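Local coordinates for Di-haem cytochrome c peroxidase family protein (Burkholderia thailandensis E264, PDB 6NX0) that binds two c-type hemes and probably acts as a cytochrome c peroxidase-type oxidoreductase, at residues S150-S156 with P209-N213; P144-Q148 with R157-P161; A123-D127 with A160-L164. All blocks are in the same frame, centred on the assembly; numbering follows the deposited sequence.

Contact 1. Residues S150-S156 with P209-N213; sequences SRPGHFS and PDEMN. With HEC (heme c), chain B.
Arg151 and His154, the two ends of a type II beta turn, both reach across to segment 209-213, and the loop that follows runs down to the edge of a heme c. The arginine illustrates how one flat cation can be held on both faces and along one edge. From CB its chain runs out with CG beside the backbone N (chi1 -66°), and CD comes to 4.0 Å from Asn213 ND2. The bend at chi3 then carries NE and the guanidinium against the amide. NE donates to water 1, which in turn donates to Ser150 OG and to Pro209 O. Asn213 ND2 lies over one face of the guanidinium, 3.5 Å from Arg151 CZ, with the two planes 11° apart. Finally NH2 gives a hydrogen bond of 2.9 Å to Pro209 O, an acceptor in the guanidinium plane, although the donor sits above the carbonyl plane. Asn213 ND2 is a stacking partner here and spends its own hydrogen bond on Glu116 O. On the opposite guanidinium face lies the His154 ring, NE2 over its centre, completing a sandwich. That ring is itself fixed by an almost straight bond from ND1 to Asp210 OD1 (3.0 Å, 170°). Backbone pairing adds Ser150 N to Glu211 O at 2.9 Å. At the heme end, Glu211 extends beyond CG past the porphyrin edge, on the side carrying water 2. Ser156 OG donates to Glu211 OE2 from the anti side at 2.9 Å, while the same OE2 lies 3.5 Å from heme atom CHD.

Contact 2. Residues P144-Q148 with R157-P161; sequences PRVPQ and RRNAP. With HEC (heme c), chain B.
Val146 and Pro147 press against the backbone of Arg158 to Ala160, where two arms of one irregular loop of the cytochrome c domain draw together beside a heme c. The example shows a contact made by shape alone between its segments, while polar side chains such as Arg145 and Arg158 find their partners outside the two segments. Its tight half is buried, and mostly sets aliphatic carbons on the backbone. Val146 CB stands 3.6 Å from Arg158 O, and its CG1, set beside its own backbone N and anti to the carbonyl carbon (chi1 -57°), comes equally near Asn159 N. Pro147 is the wedge: its CD rests on Arg158 O and near Asn159 OD1, and Pro147 CG meets Ala160 CB at 3.9 Å. Beyond the porphyrin edge, Pro147 CB faces the heme thioether carbon CAC at 3.7 Å. Ala160 CB instead lies under the pyrrole that bears C1D and C2D, on the His126 side of the heme plane, 3.5 Å from heme C2D. The closeness has a price, since Arg158 O and Ala160 N are buried without a polar partner.

Towards the outside the fit slackens. The partly exposed Arg145 leads away from segment 157-161, and its guanidinium goes to the carbonyls of Gly385 and Val386. Arg158 is the exception, for its side chain turns from Val146 and Pro147 yet stays buried. Extended from CG to NE, it carries its guanidinium to a heme propionate, with salt bridges to Asp192 and Asp345 that would hold its charge in place. The propionate oxygen O2D lies near the guanidinium plane and accepts from Arg158 NH1 at 2.8 Å, with an N-H...O angle of 146°.

Contact 3. Residues A123-D127 with A160-L164; sequences ASCHD and APSLL. With HEC (heme c), chain B.
Buried packing around an iron-bound imidazole joins His126 to Pro161 and Leu163, on the face of the heme opposite water 2. One arm is the loop between helices 99-109 and 138-142; the other is the long loop that leads on to strand 173-175. His126 NE2 binds the iron at 2.2 Å, and water 2 takes the other axial place. CG of the histidine stands beside the backbone N (chi1 -61°), which sends the ring from segment 123-127 toward the metal.

Leu163 closes one face of the imidazole. Its CD1 lies over the ring centre, 3.7 Å from the centroid and 14° off the normal, a CH-pi contact, while Leu163 CG comes to 3.5 Å from His126 ND1. The other methyl, CD2, reaches past the ring to the porphyrin, 3.5 Å from heme C3A, so one leucine lines both the ligand and the macrocycle.

This is the CXXCH heme-attachment motif of c-type cytochromes, formed here by Cys122, Cys125 and His126. Cys125 SG is joined to heme CAC by a thioether bond of 1.8 Å, and the histidine that follows directly supplies the axial ligand.

At the edge of the imidazole, in its plane, sits Pro161 O, which receives only a weak, bent hydrogen bond from His126 ND1 (3.2 Å, 127°). The stronger acceptor for this N-H is Phe132 O; that bond would be the main restraint on rotation of the ring about its bond to iron, with Pro161 O a minor addition. After Pro161 the chain makes an ST turn, in which Leu164 N donates to Ser162 OG. Pro161 also packs on the porphyrin, its CD 3.7 Å from heme C3D.

Overall arrangement
From the N terminus, the chain first lays down the heme-attachment segment 123-127, which waits for residues 160-164 to close contact 3. Within that loop, after helix 138-142, contact 2 makes a shorter closure between 144-148 and 157-161; both loops end on the same run of chain and share Ala160 and Pro161. Contact 1 crosses them: it starts at 150-156, inside both loops, and finishes beyond them at 209-213, after helix 203-207. Pro147 touches both other contacts, its carbonyl probably bonded to Ser156 N and its CB packed against Cys125 SG. All three contacts thus gather successive loops round one heme.

Contact 1. Residues S150-S156 with P209-N213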
loop_
_atom_site.group_PDB
_atom_site.type_symbol
_atom_site.label_atom_id
_atom_site.label_comp_id
_atom_site.label_asym_id
_atom_site.label_seq_id
_atom_site.Cartn_x
_atom_site.Cartn_y
_atom_site.Cartn_z
ATOM N N SER A 150 12.713 -10.332 -11.440
ATOM C CA SER A 150 13.007 -10.647 -12.830
ATOM C C SER A 150 13.795 -11.936 -13.016
ATOM O O SER A 150 13.949 -12.366 -14.169
ATOM C CB SER A 150 13.808 -9.507 -13.462
ATOM O OG SER A 150 15.095 -9.473 -12.896
ATOM N N ARG A 151 14.339 -12.517 -11.948
ATOM C CA ARG A 151 15.151 -13.725 -11.994
ATOM C C ARG A 151 14.601 -14.782 -11.047
ATOM O O ARG A 151 14.026 -14.459 -10.004
ATOM C CB ARG A 151 16.605 -13.418 -11.617
ATOM C CG ARG A 151 17.328 -12.530 -12.614
ATOM C CD ARG A 151 18.712 -12.162 -12.113
ATOM N NE ARG A 151 18.652 -11.220 -11.004
ATOM C CZ ARG A 151 19.701 -10.745 -10.353
ATOM N NH1 ARG A 151 20.924 -11.144 -10.688
ATOM N NH2 ARG A 151 19.544 -9.880 -9.370
ATOM N N PRO A 152 14.802 -16.057 -11.360
ATOM C CA PRO A 152 14.489 -17.095 -10.375
ATOM C C PRO A 152 15.229 -16.824 -9.076
ATOM O O PRO A 152 16.380 -16.381 -9.069
ATOM C CB PRO A 152 14.972 -18.387 -11.047
ATOM C CG PRO A 152 15.088 -18.053 -12.497
ATOM C CD PRO A 152 15.444 -16.610 -12.560
ATOM N N GLY A 153 14.555 -17.085 -7.961
ATOM C CA GLY A 153 15.206 -16.959 -6.682
ATOM C C GLY A 153 15.332 -15.551 -6.151
ATOM O O GLY A 153 15.924 -15.358 -5.084
ATOM N N HIS A 154 14.812 -14.557 -6.856
ATOM C CA HIS A 154 14.815 -13.186 -6.374
ATOM C C HIS A 154 13.378 -12.761 -6.131
ATOM O O HIS A 154 12.514 -12.965 -6.989
ATOM C CB HIS A 154 15.505 -12.261 -7.370
ATOM C CG HIS A 154 16.973 -12.505 -7.445
ATOM N ND1 HIS A 154 17.883 -11.770 -6.721
ATOM C CD2 HIS A 154 17.681 -13.470 -8.080
ATOM C CE1 HIS A 154 19.101 -12.244 -6.946
ATOM N NE2 HIS A 154 19.004 -13.266 -7.773
ATOM N N PHE A 155 13.126 -12.193 -4.958
ATOM C CA PHE A 155 11.788 -11.743 -4.577
ATOM C C PHE A 155 11.851 -10.354 -3.960
ATOM O O PHE A 155 12.871 -9.945 -3.399
ATOM C CB PHE A 155 11.139 -12.713 -3.569
ATOM C CG PHE A 155 11.047 -14.127 -4.071
ATOM C CD1 PHE A 155 12.093 -15.005 -3.883
ATOM C CD2 PHE A 155 9.920 -14.575 -4.735
ATOM C CE1 PHE A 155 12.018 -16.297 -4.349
ATOM C CE2 PHE A 155 9.838 -15.869 -5.203
ATOM C CZ PHE A 155 10.906 -16.728 -5.024
ATOM N N SER A 156 10.743 -9.632 -4.099
ATOM C CA SER A 156 10.542 -8.377 -3.391
ATOM C C SER A 156 10.782 -8.559 -1.897
ATOM O O SER A 156 10.593 -9.643 -1.349
ATOM C CB SER A 156 9.106 -7.876 -3.633
ATOM O OG SER A 156 8.912 -7.526 -4.994
ATOM N N PRO A 209 17.814 -4.979 -7.550
ATOM C CA PRO A 209 18.187 -6.271 -8.139
ATOM C C PRO A 209 17.194 -7.382 -7.836
ATOM O O PRO A 209 17.207 -8.397 -8.546
ATOM C CB PRO A 209 19.565 -6.583 -7.532
ATOM C CG PRO A 209 19.772 -5.587 -6.477
ATOM C CD PRO A 209 18.870 -4.429 -6.690
ATOM N N ASP A 210 16.366 -7.238 -6.803
ATOM C CA ASP A 210 15.363 -8.242 -6.455
ATOM C C ASP A 210 14.046 -8.004 -7.180
ATOM O O ASP A 210 13.140 -8.838 -7.081
ATOM C CB ASP A 210 15.127 -8.252 -4.940
ATOM C CG ASP A 210 16.333 -8.797 -4.153
ATOM O OD1 ASP A 210 17.044 -9.661 -4.692
ATOM O OD2 ASP A 210 16.551 -8.337 -3.017
ATOM N N GLU A 211 13.933 -6.903 -7.929
ATOM C CA GLU A 211 12.737 -6.610 -8.709
ATOM C C GLU A 211 13.094 -6.531 -10.194
ATOM O O GLU A 211 13.413 -7.562 -10.781
ATOM C CB GLU A 211 12.051 -5.344 -8.178
ATOM C CG GLU A 211 11.648 -5.573 -6.684
ATOM C CD GLU A 211 10.685 -4.538 -6.117
ATOM O OE1 GLU A 211 10.652 -3.409 -6.605
ATOM O OE2 GLU A 211 9.946 -4.841 -5.157
ATOM N N MET A 212 13.074 -5.353 -10.832
ATOM C CA MET A 212 13.313 -5.321 -12.272
ATOM C C MET A 212 14.791 -5.381 -12.640
ATOM O O MET A 212 15.098 -5.724 -13.779
ATOM C CB MET A 212 12.669 -4.081 -12.879
ATOM C CG MET A 212 11.182 -3.976 -12.525
ATOM S SD MET A 212 10.300 -2.543 -13.134
ATOM C CE MET A 212 9.990 -3.016 -14.842
ATOM N N ASN A 213 15.701 -5.044 -11.719
ATOM C CA ASN A 213 17.133 -5.357 -11.853
ATOM C C ASN A 213 17.821 -4.666 -13.033
ATOM O O ASN A 213 18.777 -5.194 -13.616
ATOM C CB ASN A 213 17.316 -6.868 -11.960
ATOM C CG ASN A 213 18.750 -7.289 -11.905
ATOM O OD1 ASN A 213 19.544 -6.768 -11.130
ATOM N ND2 ASN A 213 19.086 -8.269 -12.736
HETATM FE FE HEC B . 5.519 -1.675 -7.674
HETATM C CHA HEC B . 4.864 -0.505 -4.479
HETATM C CHB HEC B . 4.517 1.306 -8.955
HETATM C CHC HEC B . 7.040 -2.424 -10.666
HETATM C CHD HEC B . 6.699 -4.641 -6.381
HETATM N NA HEC B . 4.743 0.023 -6.874
HETATM C C1A HEC B . 4.581 0.322 -5.536
HETATM C C2A HEC B . 4.003 1.632 -5.427
HETATM C C3A HEC B . 3.807 2.083 -6.674
HETATM C C4A HEC B . 4.355 1.127 -7.602
HETATM C CMA HEC B . 3.306 3.465 -7.079
HETATM C CAA HEC B . 3.684 2.353 -4.104
HETATM C CBA HEC B . 2.229 2.140 -3.727
HETATM C CGA HEC B . 1.880 2.681 -2.365
HETATM O O1A HEC B . 0.648 2.688 -2.073
HETATM O O2A HEC B . 2.811 2.958 -1.549
HETATM N NB HEC B . 5.770 -0.749 -9.462
HETATM C C1B HEC B . 5.282 0.513 -9.773
HETATM C C2B HEC B . 5.670 0.817 -11.124
HETATM C C3B HEC B . 6.460 -0.164 -11.574
HETATM C C4B HEC B . 6.499 -1.179 -10.548
HETATM C CMB HEC B . 5.285 2.109 -11.852
HETATM C CAB HEC B . 7.110 -0.326 -12.963
HETATM C CBB HEC B . 8.200 0.759 -13.151
HETATM N NC HEC B . 6.624 -3.232 -8.383
HETATM C C1C HEC B . 7.112 -3.357 -9.677
HETATM C C2C HEC B . 7.540 -4.729 -9.834
HETATM C C3C HEC B . 7.424 -5.377 -8.671
HETATM C C4C HEC B . 6.873 -4.429 -7.724
HETATM C CMC HEC B . 7.945 -5.349 -11.181
HETATM C CAC HEC B . 7.433 -6.900 -8.453
HETATM C CBC HEC B . 8.835 -7.493 -8.649
HETATM N ND HEC B . 5.686 -2.437 -5.801
HETATM C C1D HEC B . 6.190 -3.719 -5.502
HETATM C C2D HEC B . 6.235 -3.858 -4.069
HETATM C C3D HEC B . 5.743 -2.580 -3.492
HETATM C C4D HEC B . 5.411 -1.743 -4.613
HETATM C CMD HEC B . 6.808 -5.040 -3.312
HETATM C CAD HEC B . 5.643 -2.211 -2.000
HETATM C CBD HEC B . 7.056 -1.979 -1.518
HETATM C CGD HEC B . 7.126 -1.239 -0.193
HETATM O O1D HEC B . 6.056 -0.923 0.371
HETATM O O2D HEC B . 8.283 -1.069 0.286
HETATM O O HOH W 1 15.952 -10.213 -10.332
HETATM O O HOH W 2 7.459 -0.869 -7.055
#

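Contact 2. Residues P144-Q148 with R157-P161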
loop_
_atom_site.group_PDB
_atom_site.type_symbol
_atom_site.label_atom_id
_atom_site.label_comp_id
_atom_site.label_asym_id
_atom_site.label_seq_id
_atom_site.Cartn_x
_atom_site.Cartn_y
_atom_site.Cartn_z
ATOM N N PRO A 144 7.807 -17.381 -0.576
ATOM C CA PRO A 144 7.675 -16.211 0.302
ATOM C C PRO A 144 6.332 -15.504 0.274
ATOM O O PRO A 144 6.073 -14.687 1.172
ATOM C CB PRO A 144 8.775 -15.273 -0.206
ATOM C CG PRO A 144 9.032 -15.682 -1.563
ATOM C CD PRO A 144 8.790 -17.156 -1.641
ATOM N N ARG A 145 5.486 -15.754 -0.725
ATOM C CA ARG A 145 4.173 -15.119 -0.826
ATOM C C ARG A 145 4.270 -13.601 -0.984
ATOM O O ARG A 145 3.392 -12.852 -0.557
ATOM C CB ARG A 145 3.299 -15.489 0.377
ATOM C CG ARG A 145 3.244 -17.004 0.586
ATOM C CD ARG A 145 2.250 -17.409 1.677
ATOM N NE ARG A 145 2.539 -16.835 2.998
ATOM C CZ ARG A 145 3.393 -17.360 3.878
ATOM N NH1 ARG A 145 4.069 -18.465 3.595
ATOM N NH2 ARG A 145 3.570 -16.787 5.059
ATOM N N VAL A 146 5.351 -13.154 -1.610
ATOM C CA VAL A 146 5.492 -11.789 -2.105
ATOM C C VAL A 146 6.015 -11.897 -3.529
ATOM O O VAL A 146 6.474 -12.974 -3.933
ATOM C CB VAL A 146 6.429 -10.942 -1.217
ATOM C CG1 VAL A 146 5.936 -10.912 0.198
ATOM C CG2 VAL A 146 7.852 -11.461 -1.271
ATOM N N PRO A 147 5.952 -10.824 -4.317
ATOM C CA PRO A 147 6.269 -10.944 -5.749
ATOM C C PRO A 147 7.670 -11.455 -6.007
ATOM O O PRO A 147 8.642 -11.028 -5.375
ATOM C CB PRO A 147 6.100 -9.519 -6.272
ATOM C CG PRO A 147 5.057 -8.918 -5.357
ATOM C CD PRO A 147 5.346 -9.514 -3.999
ATOM N N GLN A 148 7.767 -12.330 -7.002
ATOM C CA GLN A 148 9.054 -12.691 -7.591
ATOM C C GLN A 148 9.536 -11.598 -8.538
ATOM O O GLN A 148 8.756 -11.012 -9.297
ATOM C CB GLN A 148 8.940 -14.015 -8.348
ATOM C CG GLN A 148 10.261 -14.548 -8.898
ATOM C CD GLN A 148 10.092 -15.820 -9.698
ATOM O OE1 GLN A 148 9.087 -16.528 -9.576
ATOM N NE2 GLN A 148 11.075 -16.113 -10.534
ATOM N N ARG A 157 11.154 -7.461 -1.220
ATOM C CA ARG A 157 11.346 -7.494 0.231
ATOM C C ARG A 157 10.029 -7.363 0.988
ATOM O O ARG A 157 9.982 -7.698 2.185
ATOM C CB ARG A 157 12.298 -6.381 0.665
ATOM C CG ARG A 157 13.743 -6.619 0.187
ATOM C CD ARG A 157 14.688 -5.440 0.486
ATOM N NE ARG A 157 14.108 -4.119 0.227
ATOM C CZ ARG A 157 14.205 -3.434 -0.914
ATOM N NH1 ARG A 157 13.650 -2.230 -1.016
ATOM N NH2 ARG A 157 14.841 -3.946 -1.957
ATOM N N ARG A 158 8.975 -6.906 0.311
ATOM C CA ARG A 158 7.650 -6.726 0.864
ATOM C C ARG A 158 6.630 -7.199 -0.157
ATOM O O ARG A 158 6.946 -7.410 -1.326
ATOM C CB ARG A 158 7.364 -5.259 1.223
ATOM C CG ARG A 158 8.238 -4.711 2.340
ATOM C CD ARG A 158 7.837 -3.287 2.777
ATOM N NE ARG A 158 8.664 -2.819 3.880
ATOM C CZ ARG A 158 9.238 -1.624 3.926
ATOM N NH1 ARG A 158 9.027 -0.730 2.954
ATOM N NH2 ARG A 158 10.008 -1.319 4.970
ATOM N N ASN A 159 5.388 -7.321 0.299
ATOM C CA ASN A 159 4.270 -7.564 -0.596
ATOM C C ASN A 159 3.952 -6.295 -1.371
ATOM O O ASN A 159 4.229 -5.177 -0.916
ATOM C CB ASN A 159 3.043 -8.013 0.205
ATOM C CG ASN A 159 1.968 -8.636 -0.659
ATOM O OD1 ASN A 159 2.221 -9.111 -1.768
ATOM N ND2 ASN A 159 0.750 -8.679 -0.123
ATOM N N ALA A 160 3.384 -6.465 -2.561
ATOM C CA ALA A 160 2.993 -5.300 -3.347
ATOM C C ALA A 160 1.513 -5.003 -3.178
ATOM O O ALA A 160 0.689 -5.938 -3.169
ATOM C CB ALA A 160 3.269 -5.514 -4.831
ATOM N N PRO A 161 1.168 -3.721 -3.080
ATOM C CA PRO A 161 -0.239 -3.325 -2.993
ATOM C C PRO A 161 -0.882 -3.153 -4.361
ATOM O O PRO A 161 -0.224 -3.027 -5.394
ATOM C CB PRO A 161 -0.151 -1.978 -2.278
ATOM C CG PRO A 161 1.087 -1.379 -2.872
ATOM C CD PRO A 161 2.062 -2.553 -2.960
HETATM FE FE HEC B . 5.519 -1.675 -7.674
HETATM C CHA HEC B . 4.864 -0.505 -4.479
HETATM C CHB HEC B . 4.517 1.306 -8.955
HETATM C CHC HEC B . 7.040 -2.424 -10.666
HETATM C CHD HEC B . 6.699 -4.641 -6.381
HETATM N NA HEC B . 4.743 0.023 -6.874
HETATM C C1A HEC B . 4.581 0.322 -5.536
HETATM C C2A HEC B . 4.003 1.632 -5.427
HETATM C C3A HEC B . 3.807 2.083 -6.674
HETATM C C4A HEC B . 4.355 1.127 -7.602
HETATM C CMA HEC B . 3.306 3.465 -7.079
HETATM C CAA HEC B . 3.684 2.353 -4.104
HETATM C CBA HEC B . 2.229 2.140 -3.727
HETATM C CGA HEC B . 1.880 2.681 -2.365
HETATM O O1A HEC B . 0.648 2.688 -2.073
HETATM O O2A HEC B . 2.811 2.958 -1.549
HETATM N NB HEC B . 5.770 -0.749 -9.462
HETATM C C1B HEC B . 5.282 0.513 -9.773
HETATM C C2B HEC B . 5.670 0.817 -11.124
HETATM C C3B HEC B . 6.460 -0.164 -11.574
HETATM C C4B HEC B . 6.499 -1.179 -10.548
HETATM C CMB HEC B . 5.285 2.109 -11.852
HETATM C CAB HEC B . 7.110 -0.326 -12.963
HETATM C CBB HEC B . 8.200 0.759 -13.151
HETATM N NC HEC B . 6.624 -3.232 -8.383
HETATM C C1C HEC B . 7.112 -3.357 -9.677
HETATM C C2C HEC B . 7.540 -4.729 -9.834
HETATM C C3C HEC B . 7.424 -5.377 -8.671
HETATM C C4C HEC B . 6.873 -4.429 -7.724
HETATM C CMC HEC B . 7.945 -5.349 -11.181
HETATM C CAC HEC B . 7.433 -6.900 -8.453
HETATM C CBC HEC B . 8.835 -7.493 -8.649
HETATM N ND HEC B . 5.686 -2.437 -5.801
HETATM C C1D HEC B . 6.190 -3.719 -5.502
HETATM C C2D HEC B . 6.235 -3.858 -4.069
HETATM C C3D HEC B . 5.743 -2.580 -3.492
HETATM C C4D HEC B . 5.411 -1.743 -4.613
HETATM C CMD HEC B . 6.808 -5.040 -3.312
HETATM C CAD HEC B . 5.643 -2.211 -2.000
HETATM C CBD HEC B . 7.056 -1.979 -1.518
HETATM C CGD HEC B . 7.126 -1.239 -0.193
HETATM O O1D HEC B . 6.056 -0.923 0.371
HETATM O O2D HEC B . 8.283 -1.069 0.286
HETATM O O HOH W 2 7.459 -0.869 -7.055
#

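Contact 3. Residues A123-D127 with A160-L164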
loop_
_atom_site.group_PDB
_atom_site.type_symbol
_atom_site.label_atom_id
_atom_site.label_comp_id
_atom_site.label_asym_id
_atom_site.label_seq_id
_atom_site.Cartn_x
_atom_site.Cartn_y
_atom_site.Cartn_z
ATOM N N ALA A 123 3.427 -4.329 -14.739
ATOM C CA ALA A 123 2.248 -5.171 -14.628
ATOM C C ALA A 123 2.553 -6.572 -14.110
ATOM O O ALA A 123 1.625 -7.252 -13.646
ATOM C CB ALA A 123 1.568 -5.258 -15.990
ATOM N N SER A 124 3.820 -7.019 -14.180
ATOM C CA SER A 124 4.231 -8.314 -13.647
ATOM C C SER A 124 4.051 -8.427 -12.142
ATOM O O SER A 124 4.026 -9.549 -11.615
ATOM C CB SER A 124 5.700 -8.586 -13.984
ATOM O OG SER A 124 5.905 -8.570 -15.386
ATOM N N CYS A 125 3.929 -7.304 -11.437
ATOM C CA CYS A 125 3.635 -7.289 -10.010
ATOM C C CYS A 125 2.399 -6.482 -9.657
ATOM O O CYS A 125 2.078 -6.361 -8.471
ATOM C CB CYS A 125 4.832 -6.738 -9.240
ATOM S SG CYS A 125 6.281 -7.779 -9.471
ATOM N N HIS A 126 1.724 -5.921 -10.638
ATOM C CA HIS A 126 0.564 -5.047 -10.473
ATOM C C HIS A 126 -0.361 -5.398 -11.644
ATOM O O HIS A 126 -0.396 -4.697 -12.648
ATOM C CB HIS A 126 0.968 -3.571 -10.490
ATOM C CG HIS A 126 1.910 -3.178 -9.391
ATOM N ND1 HIS A 126 1.505 -3.062 -8.079
ATOM C CD2 HIS A 126 3.225 -2.863 -9.409
ATOM C CE1 HIS A 126 2.530 -2.682 -7.336
ATOM N NE2 HIS A 126 3.585 -2.555 -8.122
ATOM N N ASP A 127 -1.094 -6.498 -11.497
ATOM C CA ASP A 127 -1.853 -7.099 -12.582
ATOM C C ASP A 127 -3.110 -6.286 -12.843
ATOM O O ASP A 127 -3.947 -6.157 -11.941
ATOM C CB ASP A 127 -2.199 -8.536 -12.174
ATOM C CG ASP A 127 -2.962 -9.301 -13.228
ATOM O OD1 ASP A 127 -3.330 -8.733 -14.283
ATOM O OD2 ASP A 127 -3.176 -10.504 -12.984
ATOM N N ALA A 160 3.384 -6.465 -2.561
ATOM C CA ALA A 160 2.993 -5.300 -3.347
ATOM C C ALA A 160 1.513 -5.003 -3.178
ATOM O O ALA A 160 0.689 -5.938 -3.169
ATOM C CB ALA A 160 3.269 -5.514 -4.831
ATOM N N PRO A 161 1.168 -3.721 -3.080
ATOM C CA PRO A 161 -0.239 -3.325 -2.993
ATOM C C PRO A 161 -0.882 -3.153 -4.361
ATOM O O PRO A 161 -0.224 -3.027 -5.394
ATOM C CB PRO A 161 -0.151 -1.978 -2.278
ATOM C CG PRO A 161 1.087 -1.379 -2.872
ATOM C CD PRO A 161 2.062 -2.553 -2.960
ATOM N N SER A 162 -2.209 -3.119 -4.331
ATOM C CA SER A 162 -2.968 -2.551 -5.428
ATOM C C SER A 162 -2.572 -1.096 -5.672
ATOM O O SER A 162 -2.391 -0.312 -4.737
ATOM C CB SER A 162 -4.458 -2.636 -5.091
ATOM O OG SER A 162 -5.266 -1.848 -5.954
ATOM N N LEU A 163 -2.458 -0.722 -6.943
ATOM C CA LEU A 163 -2.230 0.678 -7.295
ATOM C C LEU A 163 -3.495 1.455 -7.609
ATOM O O LEU A 163 -3.409 2.667 -7.813
ATOM C CB LEU A 163 -1.276 0.790 -8.481
ATOM C CG LEU A 163 0.065 0.078 -8.321
ATOM C CD1 LEU A 163 0.976 0.352 -9.523
ATOM C CD2 LEU A 163 0.752 0.493 -7.049
ATOM N N LEU A 164 -4.668 0.831 -7.632
ATOM C CA LEU A 164 -5.861 1.660 -7.714
ATOM C C LEU A 164 -5.921 2.543 -6.476
ATOM O O LEU A 164 -5.532 2.130 -5.374
ATOM C CB LEU A 164 -7.125 0.807 -7.846
ATOM C CG LEU A 164 -7.245 -0.016 -9.138
ATOM C CD1 LEU A 164 -8.549 -0.774 -9.095
ATOM C CD2 LEU A 164 -7.158 0.832 -10.396
HETATM FE FE HEC B . 5.519 -1.675 -7.674
HETATM C CHA HEC B . 4.864 -0.505 -4.479
HETATM C CHB HEC B . 4.517 1.306 -8.955
HETATM C CHC HEC B . 7.040 -2.424 -10.666
HETATM C CHD HEC B . 6.699 -4.641 -6.381
HETATM N NA HEC B . 4.743 0.023 -6.874
HETATM C C1A HEC B . 4.581 0.322 -5.536
HETATM C C2A HEC B . 4.003 1.632 -5.427
HETATM C C3A HEC B . 3.807 2.083 -6.674
HETATM C C4A HEC B . 4.355 1.127 -7.602
HETATM C CMA HEC B . 3.306 3.465 -7.079
HETATM C CAA HEC B . 3.684 2.353 -4.104
HETATM C CBA HEC B . 2.229 2.140 -3.727
HETATM C CGA HEC B . 1.880 2.681 -2.365
HETATM O O1A HEC B . 0.648 2.688 -2.073
HETATM O O2A HEC B . 2.811 2.958 -1.549
HETATM N NB HEC B . 5.770 -0.749 -9.462
HETATM C C1B HEC B . 5.282 0.513 -9.773
HETATM C C2B HEC B . 5.670 0.817 -11.124
HETATM C C3B HEC B . 6.460 -0.164 -11.574
HETATM C C4B HEC B . 6.499 -1.179 -10.548
HETATM C CMB HEC B . 5.285 2.109 -11.852
HETATM C CAB HEC B . 7.110 -0.326 -12.963
HETATM C CBB HEC B . 8.200 0.759 -13.151
HETATM N NC HEC B . 6.624 -3.232 -8.383
HETATM C C1C HEC B . 7.112 -3.357 -9.677
HETATM C C2C HEC B . 7.540 -4.729 -9.834
HETATM C C3C HEC B . 7.424 -5.377 -8.671
HETATM C C4C HEC B . 6.873 -4.429 -7.724
HETATM C CMC HEC B . 7.945 -5.349 -11.181
HETATM C CAC HEC B . 7.433 -6.900 -8.453
HETATM C CBC HEC B . 8.835 -7.493 -8.649
HETATM N ND HEC B . 5.686 -2.437 -5.801
HETATM C C1D HEC B . 6.190 -3.719 -5.502
HETATM C C2D HEC B . 6.235 -3.858 -4.069
HETATM C C3D HEC B . 5.743 -2.580 -3.492
HETATM C C4D HEC B . 5.411 -1.743 -4.613
HETATM C CMD HEC B . 6.808 -5.040 -3.312
HETATM C CAD HEC B . 5.643 -2.211 -2.000
HETATM C CBD HEC B . 7.056 -1.979 -1.518
HETATM C CGD HEC B . 7.126 -1.239 -0.193
HETATM O O1D HEC B . 6.056 -0.923 0.371
HETATM O O2D HEC B . 8.283 -1.069 0.286
HETATM O O HOH W 2 7.459 -0.869 -7.055
#